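Local coordinates for protein BB_2cx5_001 (Thermus thermophilus, PDB 3RI0) that serves as a computationally designed epitope scaffold, made to present a grafted linear HIV epitope on a Thermus thermophilus protein of the aminoacyl-tRNA editing family, at residues 61-66 with 113-118. The protein carries 6 engineered substitutions. Numbering follows the deposited sequence.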
ATOM      1  N   LEU A  61       0.430  -0.904  -9.430  1.00 17.36           N
ATOM      2  CA  LEU A  61       0.258  -0.607  -8.017  1.00 17.46           C
ATOM      3  C   LEU A  61       0.540   0.865  -7.712  1.00 18.13           C
ATOM      4  O   LEU A  61       1.554   1.419  -8.146  1.00 18.73           O
ATOM      5  CB  LEU A  61       1.202  -1.487  -7.191  1.00 14.82           C
ATOM      6  CG  LEU A  61       0.837  -1.928  -5.767  1.00 17.11           C
ATOM      7  CD1 LEU A  61       2.043  -1.714  -4.888  1.00 16.72           C
ATOM      8  CD2 LEU A  61      -0.364  -1.177  -5.217  1.00 15.51           C
ATOM      9  N   PHE A  62      -0.353   1.496  -6.956  1.00 17.48           N
ATOM     10  CA  PHE A  62      -0.166   2.893  -6.585  1.00 16.76           C
ATOM     11  C   PHE A  62      -0.220   3.075  -5.074  1.00 17.81           C
ATOM     12  O   PHE A  62      -1.208   2.750  -4.430  1.00 18.32           O
ATOM     13  CB  PHE A  62      -1.214   3.771  -7.263  1.00 15.04           C
ATOM     14  CG  PHE A  62      -1.109   3.780  -8.762  1.00 14.55           C
ATOM     15  CD1 PHE A  62      -1.789   2.834  -9.524  1.00 14.97           C
ATOM     16  CD2 PHE A  62      -0.324   4.728  -9.415  1.00 14.32           C
ATOM     17  CE1 PHE A  62      -1.691   2.825 -10.925  1.00 15.43           C
ATOM     18  CE2 PHE A  62      -0.212   4.732 -10.819  1.00 16.64           C
ATOM     19  CZ  PHE A  62      -0.903   3.779 -11.570  1.00 15.81           C
ATOM     20  N   LEU A  63       0.866   3.597  -4.518  1.00 17.60           N
ATOM     21  CA  LEU A  63       0.974   3.822  -3.081  1.00 18.71           C
ATOM     22  C   LEU A  63       0.663   5.306  -2.844  1.00 20.77           C
ATOM     23  O   LEU A  63       1.448   6.186  -3.217  1.00 20.17           O
ATOM     24  CB  LEU A  63       2.388   3.466  -2.632  1.00 17.85           C
ATOM     25  CG  LEU A  63       2.793   2.095  -3.180  1.00 17.71           C
ATOM     26  CD1 LEU A  63       4.260   1.836  -2.914  1.00 18.72           C
ATOM     27  CD2 LEU A  63       1.929   1.014  -2.544  1.00 18.83           C
ATOM     28  N   VAL A  64      -0.484   5.568  -2.223  1.00 20.69           N
ATOM     29  CA  VAL A  64      -0.943   6.933  -1.996  1.00 21.37           C
ATOM     30  C   VAL A  64      -0.994   7.344  -0.540  1.00 22.37           C
ATOM     31  O   VAL A  64      -1.350   6.554   0.334  1.00 23.62           O
ATOM     32  CB  VAL A  64      -2.367   7.121  -2.590  1.00 20.48           C
ATOM     33  CG1 VAL A  64      -2.891   8.519  -2.284  1.00 19.36           C
ATOM     34  CG2 VAL A  64      -2.334   6.872  -4.087  1.00 20.64           C
ATOM     35  N   SER A  65      -0.638   8.595  -0.279  1.00 21.90           N
ATOM     36  CA  SER A  65      -0.687   9.117   1.074  1.00 22.43           C
ATOM     37  C   SER A  65      -2.127   8.988   1.563  1.00 22.99           C
ATOM     38  O   SER A  65      -3.069   9.100   0.783  1.00 23.40           O
ATOM     39  CB  SER A  65      -0.266  10.585   1.093  1.00 21.86           C
ATOM     40  OG  SER A  65      -0.470  11.149   2.378  1.00 22.66           O
ATOM     41  N   GLY A  66      -2.303   8.745   2.853  1.00 22.88           N
ATOM     42  CA  GLY A  66      -3.645   8.635   3.386  1.00 23.51           C
ATOM     43  C   GLY A  66      -4.421   9.944   3.295  1.00 23.77           C
ATOM     44  O   GLY A  66      -5.642   9.946   3.361  1.00 24.84           O
ATOM     45  N   ALA A 113       5.180  -0.502  -9.727  1.00 16.33           N
ATOM     46  CA  ALA A 113       4.611   0.402  -8.736  1.00 17.77           C
ATOM     47  C   ALA A 113       5.011   1.870  -8.806  1.00 19.74           C
ATOM     48  O   ALA A 113       6.050   2.230  -9.365  1.00 19.13           O
ATOM     49  CB  ALA A 113       4.892  -0.129  -7.342  1.00 15.21           C
ATOM     50  N   TYR A 114       4.162   2.710  -8.215  1.00 19.99           N
ATOM     51  CA  TYR A 114       4.385   4.149  -8.158  1.00 20.45           C
ATOM     52  C   TYR A 114       4.135   4.657  -6.744  1.00 20.89           C
ATOM     53  O   TYR A 114       3.260   4.153  -6.038  1.00 21.86           O
ATOM     54  CB  TYR A 114       3.488   4.852  -9.166  1.00 23.24           C
ATOM     55  CG  TYR A 114       3.740   4.348 -10.565  1.00 26.96           C
ATOM     56  CD1 TYR A 114       3.166   3.156 -11.011  1.00 28.05           C
ATOM     57  CD2 TYR A 114       4.607   5.021 -11.418  1.00 27.86           C
ATOM     58  CE1 TYR A 114       3.449   2.647 -12.278  1.00 29.25           C
ATOM     59  CE2 TYR A 114       4.900   4.521 -12.680  1.00 29.62           C
ATOM     60  CZ  TYR A 114       4.322   3.337 -13.106  1.00 30.37           C
ATOM     61  OH  TYR A 114       4.610   2.854 -14.359  1.00 31.36           O
ATOM     62  N   LEU A 115       4.905   5.660  -6.333  1.00 20.36           N
ATOM     63  CA  LEU A 115       4.801   6.204  -4.984  1.00 19.93           C
ATOM     64  C   LEU A 115       4.513   7.699  -4.911  1.00 19.90           C
ATOM     65  O   LEU A 115       5.308   8.523  -5.365  1.00 18.39           O
ATOM     66  CB  LEU A 115       6.095   5.904  -4.216  1.00 20.01           C
ATOM     67  CG  LEU A 115       6.227   6.391  -2.766  1.00 21.43           C
ATOM     68  CD1 LEU A 115       5.960   5.250  -1.822  1.00 21.82           C
ATOM     69  CD2 LEU A 115       7.628   6.909  -2.516  1.00 23.48           C
ATOM     70  N   ASP A 116       3.371   8.021  -4.314  1.00 20.83           N
ATOM     71  CA  ASP A 116       2.908   9.394  -4.097  1.00 20.77           C
ATOM     72  C   ASP A 116       4.065  10.163  -3.476  1.00 22.23           C
ATOM     73  O   ASP A 116       4.446   9.875  -2.340  1.00 20.53           O
ATOM     74  CB  ASP A 116       1.730   9.363  -3.110  1.00 19.43           C
ATOM     75  CG  ASP A 116       1.175  10.745  -2.772  1.00 18.90           C
ATOM     76  OD1 ASP A 116       1.891  11.763  -2.924  1.00 16.33           O
ATOM     77  OD2 ASP A 116       0.002  10.796  -2.330  1.00 17.15           O
ATOM     78  N   GLU A 117       4.606  11.140  -4.202  1.00 23.17           N
ATOM     79  CA  GLU A 117       5.742  11.920  -3.690  1.00 23.71           C
ATOM     80  C   GLU A 117       5.547  12.496  -2.291  1.00 23.50           C
ATOM     81  O   GLU A 117       6.522  12.720  -1.574  1.00 24.21           O
ATOM     82  CB  GLU A 117       6.124  13.044  -4.668  1.00 24.33           C
ATOM     83  CG  GLU A 117       4.967  13.877  -5.234  1.00 26.92           C
ATOM     84  CD  GLU A 117       5.470  15.000  -6.152  1.00 29.86           C
ATOM     85  OE1 GLU A 117       6.322  14.738  -7.034  1.00 28.61           O
ATOM     86  OE2 GLU A 117       5.010  16.148  -5.988  1.00 31.18           O
ATOM     87  N   ASP A 118       4.303  12.727  -1.886  1.00 24.90           N
ATOM     88  CA  ASP A 118       4.042  13.263  -0.553  1.00 25.79           C
ATOM     89  C   ASP A 118       4.468  12.309   0.557  1.00 25.63           C
ATOM     90  O   ASP A 118       4.684  12.734   1.689  1.00 24.98           O
ATOM     91  CB  ASP A 118       2.562  13.620  -0.385  1.00 27.03           C
ATOM     92  CG  ASP A 118       2.168  14.873  -1.163  1.00 27.96           C
ATOM     93  OD1 ASP A 118       3.057  15.508  -1.781  1.00 29.12           O
ATOM     94  OD2 ASP A 118       0.968  15.220  -1.160  1.00 24.53           O
TER
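The rings of F62 and Y114 stand side by side on one face of the sheet, their planes only 19° apart but slid so far, with centroids 5.3 Å from each other, that they barely overlap. The closest touch, F62 CE2 to Y114 CD1 at 3.7 Å, is oblique to both rings, and F62 CD2 rests on Y114 CB. Each ring is swung back beside its own backbone N, which sends both the same way, to where helix 72-79 packs through A75 on F62 and L78 on Y114. At the edge of the tyrosine ring, near its plane, sits the carbonyl oxygen of L61. The two aromatics are paired in register across neighbouring parallel strands of the mixed sheet of the editing-domain fold, residues 61-65 running at 13° to 113-116. L61 O accepts from Y114 N, L63 N donates to Y114 O (2.9 Å), and L63 O takes D116 N. The other face is aliphatic: L61 CB meets A113 CB at 3.9 Å, while L63 CD1 reaches L115 CD1 at 4.0 Å, with L143 and L144 of helix 140-147 packed on L115. Where the strands end, a carboxylate takes over from the backbone. D116 extends with CG anti to its N (chi1 179°), and OD2 receives S65 N at 3.1 Å from above the carboxylate plane, sharing that oxygen with N68 ND2. Its OD1 accepts D118 N at 2.8 Å, closing an Asx turn that leads into the 3-10 segment, while S65 OG bonds to G45 O.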